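Local coordinates for ASCH domain-containing protein (Pyrococcus horikoshii, PDB 2Z0T) that is of unknown function but probably binds RNA through a PUA-like ASCH domain, at residues 56-60 / 95-101; 12-16 / 42-47; 1-5 / 30-35; 18-22 / 70-74; 49-55 / 101-107. All coordinates share one frame; numbering follows the deposited sequence.

Contact 1 (56-60 / 95-101); sequences VYSSF and EKKYGVV
V100 lies with CG2 over one face of the F60 ring in a CH-pi contact, 3.5 Å from the ring centroid and 6° off its normal. The other methyl, V100 CG1, rests against F60 CD1 at 3.4 Å. E95 crosses the same phenylalanine obliquely, its CD 3.5 Å from F60 CD2. The E95 side chain leaves opposite its backbone N (chi1 -178°) and runs out extended, which carries OE2 to the backbone N of F60, 2.9 Å away. That hydrogen bond meets OE2 on its anti side, 33° out of the carboxylate plane. The other oxygen, OE1, has a salt bridge to R87. F60 opens helix 60-67, and S59 is its N-cap, with OG bonded to E62 N. Strands 47-57 and 100-107 are antiparallel neighbours in the sheet of this ASCH domain, and here they reach one end of their pairing. Y57 and V100 form a hydrogen-bonded pair, with Y57 N to V100 O at 2.6 Å and V100 N to Y57 O at 2.8 Å. G99, just past helix 92-98, has a positive phi. A CB there would jam against the preceding carbonyl. A water bridges S58 O and E95 O.

Contact 2 (12-16 / 42-47); sequences IELIK and FEGGKL
I12 reaches the loop with two branches. Its CD1 touches K46 CB at 3.8 Å and also lies near E43 CB, the two side chains of I12 and K46 crossing at about a right angle. Its CG2 meets L47 CB at 4.0 Å. One turn on, I15 points toward the loop and packs CG2 against L47 CD2 at 3.7 Å. Its CD1 runs inward, near L47 CD2 and 4.3 Å from F42 CE2. K16 runs past L47 in the opposite direction. Its chain is extended until the last torsion, where it bends (chi4 -63°) and turns NZ to K46 O, 3.1 Å away. This hydrogen bond lies in the carbonyl plane. The same NZ is 3.5 Å from L47 CD1, so the methyl lies beside the ammonium. L47 thus fits among I12, I15 and K16, with CD1 turned to K16 and CD2 to I15. Next to it, F42 N bonds to L47 O at 2.7 Å, and E43 OE1 accepts from L7 N. The contact sets helix 9-16 against the turn between strands 39-42 and 47-57. K46 and L47 both face F42, which is a classic beta bulge at the end of an antiparallel hairpin.

Contact 3 (1-5 / 30-35); sequences MKWEM and KRRQIK
W3 meets the 30-35 loop with one face of its indole, in two CH-pi contacts. I34 CG1 lies over the five-membered ring, 3.8 Å from its centroid and 18° off the normal. Q33 CG lies over the six-membered ring at 3.8 Å from that centroid. The Q33 amide plane is turned 51° from the ring, with OE1 3.1 Å from W3 CH2 and also near CZ3. M5 CE and I34 CD1 meet tip to tip at 3.7 Å. M5 SD accepts a weak hydrogen bond from R31 NH1 at 3.6 Å, at the guanidinium edge. K30 is fully extended, which brings NZ to E4 O at 2.6 Å, in the carbonyl plane. In the second shell, W3 NE1 bonds to D38 OD2, which also accepts from K35 N. An alanine in place of W3 is likely to leave I34 and Q33 without the surface they lie on, and D38 without its indole partner. Q33 NE2 bonds to K30 O at 3.2 Å, which helps to orient the amide. R31 NH2 has a salt bridge to D28. I34 in turn packs on V51 and I54. The contact closes the connection between strands 22-26 and 39-42 over the outermost strand 2-5 of the mixed ASCH-domain sheet.

Contact 4 (18-22 / 70-74); sequences GKKKI and ENVLP
N71 O takes two backbone hydrogen bonds from the loop after helix 9-16, joining the 70-74 segment to the entry of strand 22-26. Helix 9-16 is closed by a Schellman motif at G18. The loop then runs beside 70-74 and leads into an outermost strand of the ASCH-domain sheet. The two donors to N71 O are K21 N at 3.0 Å, in the carbonyl plane, and I22 N at 3.2 Å, tilted 27° from it. Both bonds are bent. E70 O, buried by the contact, has no partner in the model.

The charged bonds belong to K20. Its side chain is extended from the first torsion (chi1 178°) and bends at the last. NZ gives hydrogen bonds to V72 O at 2.8 Å and to I22 O at 2.7 Å. Each lies in the plane of its carbonyl. E23 completes a salt bridge, and Y11 adds a cation-pi contact. The ammonium of this buried lysine is therefore well matched. A methionine here would probably leave V72 O and I22 O without their shared donor and E23 without its counter-charge.

Apolar contacts are fewer. I22 CB meets V72 CG2 at 3.8 Å, the two side chains crossing at a slant. P74 CG sits against K20 CB at 4.0 Å and also close to K19 CB. Behind V72 stand L64 and Y86. N71 ND2 binds E67 O, which steadies the amide. A water links the segments through the amide oxygen, donating to K19 O at 2.6 Å and to N71 OD1 at 2.8 Å.

Contact 5 (49-55 / 101-107); sequences VKVKGIR and VAIEIEP
Strands 49-55 and 101-107 form an antiparallel pair with a classic beta bulge, inside the mixed sheet of the PUA-like ASCH fold. K52 and G53 both face E104. E104 O accepts from K52 N at 2.8 Å and, weakly, from G53 N at 3.4 Å, while E104 N bonds to G53 O. The register shifts by one here. K50 with E106 on one side of the bulge, and R55 with A102 on the other, are ordinary hydrogen-bonded pairs. At G53 a CB would probably crowd the E104 carboxylate as it now stands.

On the face of K50, R55 and E104, the charged groups meet. R55 NH1 binds E104 OE1 at 3.1 Å in a salt bridge. The oxygen lies at the edge of the guanidinium, near its plane, but the carboxylate is turned 49° from that plane. The E104 side chain stays extended from chi1 (-169°) outward, which carries the carboxylate across to R55. R55 NE has a second salt bridge, to E67. K52 CG lies on E106 CB at 3.9 Å.

The other face is apolar. V49 CG2 meets I105 CG2 at 3.8 Å, and V51 CG1 meets I103 CG2 at 4.0 Å. I54 lies beside I103, pointing the same way, and its CG2 touches V101 CG2 at 3.8 Å. I15 of helix 9-16 packs on V49, I105 and P107, and I34 on V51. In the sheet, strand 39-42 flanks 49-55, and strand 22-26 flanks 101-107.

All five contacts are partly buried. Contacts 4 and 5 lie deeper, their centres about 9 and 8 Å from the centre of the chain. Contacts 1, 2 and 3 lie at about 12 Å. Contact 5 pairs strands 47-57 and 100-107. Contact 1 continues that pairing to its end, shares V101, and adds two helices. Both include antiparallel backbone bonds, broken in contact 5 by a bulge. Contacts 2 and 3 join loops to a helix or an edge strand. There a lysine reaches a backbone carbonyl, beside side-chain packing. Contact 4 also uses a lysine, but a buried one with several partners. It meets contact 5 where I105 N probably bonds to K21 O. I15 links contact 2 to contact 5, and I34 links contact 3 to it.

Contact 1 (56-60 / 95-101)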
# COMPACT_ATOMS: atom_id res chain seq x y z
N VAL A 56 -9.50 5.53 1.01
CA VAL A 56 -9.62 4.84 2.29
C VAL A 56 -10.80 3.88 2.38
O VAL A 56 -11.91 4.20 1.94
CB VAL A 56 -9.68 5.87 3.44
CG1 VAL A 56 -9.66 5.15 4.79
CG2 VAL A 56 -8.52 6.83 3.33
N TYR A 57 -10.54 2.72 2.97
CA TYR A 57 -11.54 1.66 3.13
C TYR A 57 -11.64 1.22 4.58
O TYR A 57 -10.82 1.59 5.42
CB TYR A 57 -11.14 0.47 2.26
CG TYR A 57 -11.03 0.81 0.79
CD1 TYR A 57 -12.15 0.80 -0.04
CD2 TYR A 57 -9.81 1.19 0.23
CE1 TYR A 57 -12.06 1.16 -1.39
CE2 TYR A 57 -9.70 1.54 -1.11
CZ TYR A 57 -10.83 1.53 -1.91
OH TYR A 57 -10.73 1.89 -3.23
N SER A 58 -12.67 0.44 4.90
CA SER A 58 -12.85 -0.04 6.26
C SER A 58 -12.05 -1.31 6.51
O SER A 58 -11.83 -1.69 7.66
CB SER A 58 -14.34 -0.31 6.53
OG SER A 58 -14.79 -1.41 5.77
N SER A 59 -11.62 -1.97 5.44
CA SER A 59 -10.86 -3.22 5.58
C SER A 59 -9.97 -3.53 4.38
O SER A 59 -10.14 -2.95 3.30
CB SER A 59 -11.83 -4.39 5.78
OG SER A 59 -12.54 -4.67 4.59
N PHE A 60 -9.04 -4.45 4.58
CA PHE A 60 -8.14 -4.86 3.51
C PHE A 60 -8.93 -5.60 2.44
O PHE A 60 -8.65 -5.48 1.25
CB PHE A 60 -7.03 -5.75 4.07
CG PHE A 60 -6.00 -5.00 4.87
CD1 PHE A 60 -5.18 -4.05 4.27
CD2 PHE A 60 -5.88 -5.22 6.24
CE1 PHE A 60 -4.25 -3.33 5.01
CE2 PHE A 60 -4.95 -4.50 7.00
CZ PHE A 60 -4.14 -3.55 6.38
N GLU A 95 -6.78 -2.85 12.26
CA GLU A 95 -7.54 -2.68 11.02
C GLU A 95 -8.89 -2.04 11.33
O GLU A 95 -9.31 -1.10 10.67
CB GLU A 95 -7.74 -4.04 10.35
CG GLU A 95 -8.48 -3.98 9.02
CD GLU A 95 -8.66 -5.34 8.37
OE1 GLU A 95 -8.21 -6.34 8.97
OE2 GLU A 95 -9.24 -5.41 7.27
N LYS A 96 -9.57 -2.56 12.35
CA LYS A 96 -10.87 -2.03 12.74
C LYS A 96 -10.78 -0.62 13.32
O LYS A 96 -11.66 0.21 13.11
CB LYS A 96 -11.52 -2.96 13.78
CG LYS A 96 -12.15 -4.23 13.19
CD LYS A 96 -11.17 -5.02 12.34
CE LYS A 96 -11.76 -6.33 11.84
NZ LYS A 96 -10.79 -7.08 10.99
N LYS A 97 -9.69 -0.35 14.04
CA LYS A 97 -9.49 0.96 14.66
C LYS A 97 -9.14 2.10 13.69
O LYS A 97 -9.64 3.22 13.84
CB LYS A 97 -8.38 0.86 15.71
CG LYS A 97 -8.02 2.18 16.36
CD LYS A 97 -6.82 2.04 17.29
CE LYS A 97 -6.46 3.37 17.94
NZ LYS A 97 -5.26 3.24 18.81
N TYR A 98 -8.29 1.81 12.71
CA TYR A 98 -7.83 2.83 11.77
C TYR A 98 -8.42 2.81 10.36
O TYR A 98 -8.51 3.85 9.71
CB TYR A 98 -6.31 2.75 11.63
CG TYR A 98 -5.55 3.01 12.90
CD1 TYR A 98 -5.52 4.27 13.48
CD2 TYR A 98 -4.84 1.98 13.52
CE1 TYR A 98 -4.81 4.51 14.65
CE2 TYR A 98 -4.12 2.21 14.70
CZ TYR A 98 -4.11 3.47 15.25
OH TYR A 98 -3.41 3.70 16.41
N GLY A 99 -8.80 1.63 9.88
CA GLY A 99 -9.29 1.54 8.52
C GLY A 99 -8.07 1.25 7.67
O GLY A 99 -6.96 1.14 8.19
N VAL A 100 -8.26 1.14 6.35
CA VAL A 100 -7.16 0.82 5.44
C VAL A 100 -7.06 1.84 4.32
O VAL A 100 -8.07 2.30 3.80
CB VAL A 100 -7.38 -0.58 4.84
CG1 VAL A 100 -6.29 -0.89 3.81
CG2 VAL A 100 -7.38 -1.62 5.95
N VAL A 101 -5.83 2.17 3.92
CA VAL A 101 -5.64 3.13 2.86
C VAL A 101 -4.93 2.56 1.64
O VAL A 101 -3.96 1.79 1.77
CB VAL A 101 -4.87 4.38 3.37
CG1 VAL A 101 -3.50 3.98 3.88
CG2 VAL A 101 -4.74 5.41 2.25
O HOH W 1 -12.06 -0.25 10.07

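Contact 2 (12-16 / 42-47)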
# COMPACT_ATOMS: atom_id res chain seq x y z
N ILE A 12 9.28 -3.96 -3.92
CA ILE A 12 10.10 -2.93 -4.54
C ILE A 12 10.22 -3.21 -6.04
O ILE A 12 10.06 -2.30 -6.86
CB ILE A 12 11.52 -2.88 -3.91
CG1 ILE A 12 11.42 -2.45 -2.45
CG2 ILE A 12 12.41 -1.92 -4.69
CD1 ILE A 12 12.75 -2.39 -1.72
N GLU A 13 10.47 -4.46 -6.38
CA GLU A 13 10.61 -4.86 -7.78
C GLU A 13 9.31 -4.73 -8.56
O GLU A 13 9.31 -4.23 -9.69
CB GLU A 13 11.12 -6.30 -7.87
CG GLU A 13 11.33 -6.78 -9.29
CD GLU A 13 11.82 -8.21 -9.36
OE1 GLU A 13 11.14 -9.10 -8.80
OE2 GLU A 13 12.88 -8.45 -9.98
N LEU A 14 8.21 -5.17 -7.96
CA LEU A 14 6.90 -5.11 -8.61
C LEU A 14 6.46 -3.68 -8.91
O LEU A 14 5.80 -3.42 -9.92
CB LEU A 14 5.85 -5.81 -7.75
CG LEU A 14 6.00 -7.33 -7.69
CD1 LEU A 14 5.12 -7.90 -6.60
CD2 LEU A 14 5.63 -7.93 -9.05
N ILE A 15 6.81 -2.75 -8.03
CA ILE A 15 6.46 -1.35 -8.22
C ILE A 15 7.31 -0.77 -9.35
O ILE A 15 6.81 -0.06 -10.22
CB ILE A 15 6.67 -0.54 -6.93
CG1 ILE A 15 5.69 -1.03 -5.85
CG2 ILE A 15 6.46 0.94 -7.20
CD1 ILE A 15 5.84 -0.33 -4.51
N LYS A 16 8.61 -1.07 -9.33
CA LYS A 16 9.51 -0.57 -10.36
C LYS A 16 9.07 -1.07 -11.74
O LYS A 16 9.16 -0.34 -12.73
CB LYS A 16 10.94 -1.03 -10.10
CG LYS A 16 11.60 -0.44 -8.87
CD LYS A 16 13.03 -0.95 -8.72
CE LYS A 16 13.72 -0.37 -7.50
NZ LYS A 16 13.87 1.11 -7.59
N PHE A 42 10.84 4.57 0.06
CA PHE A 42 10.71 3.20 0.57
C PHE A 42 12.03 2.53 0.93
O PHE A 42 13.03 2.67 0.23
CB PHE A 42 10.00 2.31 -0.46
CG PHE A 42 8.52 2.51 -0.54
CD1 PHE A 42 7.70 2.31 0.57
CD2 PHE A 42 7.92 2.85 -1.76
CE1 PHE A 42 6.32 2.44 0.47
CE2 PHE A 42 6.53 2.98 -1.86
CZ PHE A 42 5.73 2.77 -0.74
N GLU A 43 12.00 1.79 2.04
CA GLU A 43 13.14 1.01 2.52
C GLU A 43 14.50 1.68 2.41
O GLU A 43 15.40 1.19 1.72
CB GLU A 43 13.16 -0.33 1.77
CG GLU A 43 13.94 -1.45 2.44
CD GLU A 43 13.40 -1.79 3.82
OE1 GLU A 43 12.19 -1.60 4.07
OE2 GLU A 43 14.20 -2.27 4.66
N GLY A 44 14.66 2.80 3.11
CA GLY A 44 15.93 3.50 3.12
C GLY A 44 16.48 3.98 1.79
O GLY A 44 17.70 4.01 1.61
N GLY A 45 15.60 4.33 0.86
CA GLY A 45 16.07 4.83 -0.43
C GLY A 45 16.13 3.84 -1.58
O GLY A 45 16.56 4.20 -2.67
N LYS A 46 15.72 2.60 -1.35
CA LYS A 46 15.75 1.61 -2.42
C LYS A 46 14.74 1.94 -3.52
O LYS A 46 14.86 1.45 -4.65
CB LYS A 46 15.48 0.21 -1.85
CG LYS A 46 16.64 -0.33 -1.03
CD LYS A 46 16.38 -1.73 -0.53
CE LYS A 46 17.62 -2.29 0.16
NZ LYS A 46 17.39 -3.65 0.71
N LEU A 47 13.77 2.78 -3.19
CA LEU A 47 12.75 3.17 -4.16
C LEU A 47 12.03 4.44 -3.72
O LEU A 47 11.72 4.60 -2.54
CB LEU A 47 11.73 2.05 -4.35
CG LEU A 47 10.49 2.39 -5.17
CD1 LEU A 47 10.86 2.65 -6.62
CD2 LEU A 47 9.50 1.24 -5.06

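Contact 3 (1-5 / 30-35)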
# COMPACT_ATOMS: atom_id res chain seq x y z
N MET A 1 5.32 17.04 0.76
CA MET A 1 6.01 16.35 1.89
C MET A 1 6.63 15.04 1.41
O MET A 1 6.18 14.45 0.44
CB MET A 1 5.01 16.03 3.00
CG MET A 1 4.34 17.25 3.62
SD MET A 1 5.51 18.30 4.50
CE MET A 1 5.75 17.36 6.01
N LYS A 2 7.69 14.61 2.09
CA LYS A 2 8.37 13.36 1.76
C LYS A 2 8.25 12.45 2.97
O LYS A 2 8.63 12.82 4.09
CB LYS A 2 9.85 13.60 1.46
CG LYS A 2 10.11 14.45 0.23
CD LYS A 2 11.60 14.66 0.01
CE LYS A 2 11.86 15.52 -1.22
NZ LYS A 2 13.31 15.79 -1.41
N TRP A 3 7.71 11.25 2.76
CA TRP A 3 7.52 10.30 3.84
C TRP A 3 8.40 9.07 3.69
O TRP A 3 8.66 8.62 2.58
CB TRP A 3 6.06 9.86 3.90
CG TRP A 3 5.11 11.01 3.88
CD1 TRP A 3 4.37 11.44 2.82
CD2 TRP A 3 4.83 11.90 4.96
NE1 TRP A 3 3.64 12.55 3.18
CE2 TRP A 3 3.91 12.86 4.49
CE3 TRP A 3 5.28 11.99 6.29
CZ2 TRP A 3 3.41 13.89 5.29
CZ3 TRP A 3 4.79 13.02 7.09
CH2 TRP A 3 3.86 13.96 6.59
N GLU A 4 8.85 8.53 4.81
CA GLU A 4 9.69 7.34 4.79
C GLU A 4 8.95 6.17 5.40
O GLU A 4 8.30 6.30 6.44
CB GLU A 4 10.96 7.57 5.61
CG GLU A 4 11.89 8.64 5.08
CD GLU A 4 13.09 8.84 5.98
OE1 GLU A 4 13.80 7.85 6.25
OE2 GLU A 4 13.32 9.99 6.42
N MET A 5 9.03 5.02 4.74
CA MET A 5 8.41 3.82 5.27
C MET A 5 9.06 2.57 4.68
O MET A 5 9.62 2.60 3.58
CB MET A 5 6.88 3.82 5.07
CG MET A 5 6.35 4.04 3.66
SD MET A 5 4.52 4.20 3.65
CE MET A 5 4.31 5.96 3.77
N LYS A 30 0.40 7.86 11.02
CA LYS A 30 1.45 8.21 10.07
C LYS A 30 0.90 8.39 8.66
O LYS A 30 1.25 9.33 7.96
CB LYS A 30 2.53 7.12 10.07
CG LYS A 30 3.66 7.36 9.08
CD LYS A 30 4.72 6.29 9.22
CE LYS A 30 5.90 6.54 8.29
NZ LYS A 30 6.98 5.53 8.51
N ARG A 31 0.02 7.48 8.24
CA ARG A 31 -0.55 7.54 6.91
C ARG A 31 -1.61 8.63 6.73
O ARG A 31 -1.87 9.07 5.61
CB ARG A 31 -1.16 6.17 6.55
CG ARG A 31 -0.31 5.32 5.60
CD ARG A 31 1.13 5.13 6.06
NE ARG A 31 1.23 4.47 7.36
CZ ARG A 31 2.34 3.89 7.82
NH1 ARG A 31 3.45 3.89 7.08
NH2 ARG A 31 2.36 3.32 9.01
N ARG A 32 -2.20 9.08 7.84
CA ARG A 32 -3.25 10.11 7.79
C ARG A 32 -2.77 11.52 7.46
O ARG A 32 -3.54 12.47 7.52
CB ARG A 32 -4.02 10.12 9.11
CG ARG A 32 -4.85 8.86 9.31
CD ARG A 32 -5.56 8.80 10.65
NE ARG A 32 -6.43 7.64 10.71
CZ ARG A 32 -7.30 7.40 11.69
NH1 ARG A 32 -7.42 8.25 12.70
NH2 ARG A 32 -8.06 6.31 11.65
N GLN A 33 -1.50 11.66 7.09
CA GLN A 33 -0.98 12.98 6.76
C GLN A 33 -0.44 13.02 5.34
O GLN A 33 0.20 13.99 4.94
CB GLN A 33 0.10 13.37 7.76
CG GLN A 33 1.21 12.36 7.93
CD GLN A 33 2.04 12.62 9.18
OE1 GLN A 33 2.51 13.73 9.41
NE2 GLN A 33 2.22 11.58 9.99
N ILE A 34 -0.72 11.97 4.58
CA ILE A 34 -0.26 11.86 3.20
C ILE A 34 -1.32 12.33 2.21
O ILE A 34 -2.51 12.04 2.38
CB ILE A 34 0.11 10.40 2.88
CG1 ILE A 34 1.18 9.91 3.86
CG2 ILE A 34 0.60 10.29 1.43
CD1 ILE A 34 1.60 8.46 3.63
N LYS A 35 -0.89 13.05 1.19
CA LYS A 35 -1.82 13.54 0.18
C LYS A 35 -1.17 13.48 -1.20
O LYS A 35 0.05 13.46 -1.31
CB LYS A 35 -2.25 14.97 0.50
CG LYS A 35 -1.12 15.99 0.50
CD LYS A 35 -1.63 17.37 0.91
CE LYS A 35 -0.52 18.40 0.92
NZ LYS A 35 0.56 18.02 1.88

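Contact 4 (18-22 / 70-74)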
# COMPACT_ATOMS: atom_id res chain seq x y z
N GLY A 18 6.09 -1.67 -12.67
CA GLY A 18 4.79 -1.15 -13.04
C GLY A 18 3.62 -2.09 -12.80
O GLY A 18 2.49 -1.79 -13.21
N LYS A 19 3.86 -3.21 -12.13
CA LYS A 19 2.80 -4.17 -11.84
C LYS A 19 2.05 -3.76 -10.57
O LYS A 19 0.82 -3.76 -10.55
CB LYS A 19 3.38 -5.57 -11.66
CG LYS A 19 4.04 -6.12 -12.91
CD LYS A 19 4.56 -7.53 -12.67
CE LYS A 19 5.28 -8.07 -13.90
NZ LYS A 19 5.84 -9.44 -13.65
N LYS A 20 2.79 -3.43 -9.52
CA LYS A 20 2.19 -3.00 -8.27
C LYS A 20 2.03 -1.49 -8.35
O LYS A 20 3.01 -0.75 -8.24
CB LYS A 20 3.08 -3.40 -7.09
CG LYS A 20 2.56 -2.96 -5.72
CD LYS A 20 3.35 -3.64 -4.61
CE LYS A 20 3.05 -3.04 -3.24
NZ LYS A 20 1.60 -3.12 -2.86
N LYS A 21 0.80 -1.03 -8.56
CA LYS A 21 0.53 0.40 -8.69
C LYS A 21 -0.11 1.00 -7.45
O LYS A 21 -0.32 2.21 -7.37
CB LYS A 21 -0.38 0.64 -9.89
CG LYS A 21 0.16 0.11 -11.22
CD LYS A 21 -0.82 0.36 -12.36
CE LYS A 21 -1.04 1.85 -12.59
NZ LYS A 21 0.22 2.57 -12.91
N ILE A 22 -0.41 0.14 -6.48
CA ILE A 22 -1.06 0.55 -5.24
C ILE A 22 -0.32 -0.01 -4.04
O ILE A 22 0.11 -1.16 -4.05
CB ILE A 22 -2.51 0.01 -5.18
CG1 ILE A 22 -3.31 0.48 -6.40
CG2 ILE A 22 -3.17 0.45 -3.87
CD1 ILE A 22 -3.46 1.99 -6.50
N GLU A 70 -4.65 -7.73 -8.29
CA GLU A 70 -3.48 -7.79 -9.15
C GLU A 70 -2.67 -6.49 -9.13
O GLU A 70 -1.46 -6.50 -9.34
CB GLU A 70 -3.90 -8.11 -10.59
CG GLU A 70 -2.73 -8.26 -11.55
CD GLU A 70 -1.62 -9.14 -11.00
OE1 GLU A 70 -1.92 -10.27 -10.54
OE2 GLU A 70 -0.45 -8.71 -11.03
N ASN A 71 -3.35 -5.37 -8.87
CA ASN A 71 -2.69 -4.07 -8.83
C ASN A 71 -2.07 -3.77 -7.47
O ASN A 71 -1.25 -2.85 -7.34
CB ASN A 71 -3.69 -2.97 -9.18
CG ASN A 71 -4.30 -3.16 -10.55
OD1 ASN A 71 -3.59 -3.27 -11.55
ND2 ASN A 71 -5.63 -3.20 -10.60
N VAL A 72 -2.45 -4.55 -6.46
CA VAL A 72 -1.94 -4.34 -5.11
C VAL A 72 -0.94 -5.41 -4.70
O VAL A 72 0.14 -5.10 -4.19
CB VAL A 72 -3.10 -4.31 -4.09
CG1 VAL A 72 -2.58 -3.86 -2.74
CG2 VAL A 72 -4.21 -3.38 -4.59
N LEU A 73 -1.31 -6.67 -4.91
CA LEU A 73 -0.46 -7.80 -4.57
C LEU A 73 -0.34 -8.72 -5.78
O LEU A 73 -0.99 -9.76 -5.85
CB LEU A 73 -1.08 -8.57 -3.39
CG LEU A 73 -1.37 -7.75 -2.13
CD1 LEU A 73 -2.12 -8.62 -1.14
CD2 LEU A 73 -0.07 -7.23 -1.53
N PRO A 74 0.47 -8.32 -6.77
CA PRO A 74 0.67 -9.11 -7.98
C PRO A 74 0.99 -10.58 -7.69
O PRO A 74 1.85 -10.88 -6.87
CB PRO A 74 1.83 -8.40 -8.67
CG PRO A 74 1.62 -6.97 -8.27
CD PRO A 74 1.29 -7.10 -6.80
O HOH W 2 -0.97 -4.00 -12.37

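Contact 5 (49-55 / 101-107)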
# COMPACT_ATOMS: atom_id res chain seq x y z
N VAL A 49 8.73 7.02 -4.76
CA VAL A 49 7.52 7.08 -5.56
C VAL A 49 6.75 8.37 -5.31
O VAL A 49 6.90 9.00 -4.27
CB VAL A 49 6.56 5.89 -5.27
CG1 VAL A 49 7.26 4.57 -5.57
CG2 VAL A 49 6.10 5.95 -3.82
N LYS A 50 5.94 8.75 -6.29
CA LYS A 50 5.10 9.93 -6.18
C LYS A 50 3.71 9.43 -5.81
O LYS A 50 3.26 8.41 -6.32
CB LYS A 50 5.03 10.66 -7.53
CG LYS A 50 3.94 11.73 -7.60
CD LYS A 50 4.22 12.93 -6.70
CE LYS A 50 5.32 13.81 -7.28
NZ LYS A 50 5.45 15.10 -6.54
N VAL A 51 3.04 10.13 -4.90
CA VAL A 51 1.69 9.76 -4.48
C VAL A 51 0.72 10.41 -5.46
O VAL A 51 0.67 11.64 -5.57
CB VAL A 51 1.37 10.26 -3.05
CG1 VAL A 51 -0.08 9.92 -2.69
CG2 VAL A 51 2.33 9.62 -2.06
N LYS A 52 -0.05 9.59 -6.16
CA LYS A 52 -1.01 10.08 -7.15
C LYS A 52 -2.45 10.07 -6.65
O LYS A 52 -3.30 10.77 -7.19
CB LYS A 52 -0.91 9.25 -8.43
CG LYS A 52 0.51 9.03 -8.95
CD LYS A 52 1.20 10.34 -9.30
CE LYS A 52 0.55 11.02 -10.49
NZ LYS A 52 1.32 12.22 -10.92
N GLY A 53 -2.73 9.26 -5.63
CA GLY A 53 -4.08 9.18 -5.11
C GLY A 53 -4.16 8.52 -3.74
O GLY A 53 -3.27 7.76 -3.36
N ILE A 54 -5.23 8.83 -3.01
CA ILE A 54 -5.47 8.27 -1.68
C ILE A 54 -6.93 7.85 -1.56
O ILE A 54 -7.83 8.68 -1.71
CB ILE A 54 -5.17 9.33 -0.57
CG1 ILE A 54 -3.67 9.66 -0.53
CG2 ILE A 54 -5.64 8.81 0.79
CD1 ILE A 54 -2.79 8.53 -0.02
N ARG A 55 -7.16 6.57 -1.31
CA ARG A 55 -8.52 6.04 -1.15
C ARG A 55 -8.58 5.19 0.12
O ARG A 55 -7.80 4.25 0.29
CB ARG A 55 -8.91 5.22 -2.39
CG ARG A 55 -8.96 6.06 -3.66
CD ARG A 55 -9.32 5.25 -4.89
NE ARG A 55 -8.21 4.45 -5.41
CZ ARG A 55 -7.18 4.94 -6.10
NH1 ARG A 55 -7.11 6.24 -6.38
NH2 ARG A 55 -6.24 4.12 -6.54
N VAL A 101 -5.83 2.17 3.92
CA VAL A 101 -5.64 3.13 2.86
C VAL A 101 -4.93 2.56 1.64
O VAL A 101 -3.96 1.79 1.77
CB VAL A 101 -4.87 4.38 3.37
CG1 VAL A 101 -3.50 3.98 3.88
CG2 VAL A 101 -4.74 5.41 2.25
N ALA A 102 -5.43 2.90 0.46
CA ALA A 102 -4.83 2.47 -0.79
C ALA A 102 -4.10 3.70 -1.32
O ALA A 102 -4.73 4.71 -1.66
CB ALA A 102 -5.90 2.02 -1.78
N ILE A 103 -2.77 3.64 -1.37
CA ILE A 103 -1.98 4.76 -1.85
C ILE A 103 -1.60 4.51 -3.31
O ILE A 103 -0.84 3.59 -3.60
CB ILE A 103 -0.69 4.92 -1.01
CG1 ILE A 103 -1.04 4.97 0.48
CG2 ILE A 103 0.06 6.17 -1.43
CD1 ILE A 103 0.16 4.96 1.39
N GLU A 104 -2.14 5.31 -4.22
CA GLU A 104 -1.84 5.16 -5.64
C GLU A 104 -0.45 5.74 -5.85
O GLU A 104 -0.22 6.91 -5.56
CB GLU A 104 -2.85 5.91 -6.50
CG GLU A 104 -2.76 5.59 -7.99
CD GLU A 104 -3.70 6.43 -8.83
OE1 GLU A 104 -4.82 6.71 -8.35
OE2 GLU A 104 -3.33 6.80 -9.96
N ILE A 105 0.47 4.91 -6.33
CA ILE A 105 1.85 5.35 -6.51
C ILE A 105 2.44 5.19 -7.91
O ILE A 105 2.00 4.36 -8.70
CB ILE A 105 2.76 4.61 -5.51
CG1 ILE A 105 2.60 3.09 -5.70
CG2 ILE A 105 2.40 5.00 -4.09
CD1 ILE A 105 3.50 2.25 -4.82
N GLU A 106 3.46 6.01 -8.17
CA GLU A 106 4.16 6.01 -9.45
C GLU A 106 5.66 6.09 -9.15
O GLU A 106 6.12 7.03 -8.49
CB GLU A 106 3.73 7.24 -10.26
CG GLU A 106 4.30 7.34 -11.66
CD GLU A 106 3.90 8.64 -12.33
OE1 GLU A 106 4.52 9.68 -12.03
OE2 GLU A 106 2.96 8.62 -13.15
N PRO A 107 6.44 5.12 -9.63
CA PRO A 107 7.89 5.09 -9.40
C PRO A 107 8.61 6.31 -9.97
O PRO A 107 8.27 6.79 -11.05
CB PRO A 107 8.34 3.81 -10.10
CG PRO A 107 7.10 2.96 -10.10
CD PRO A 107 6.02 3.95 -10.42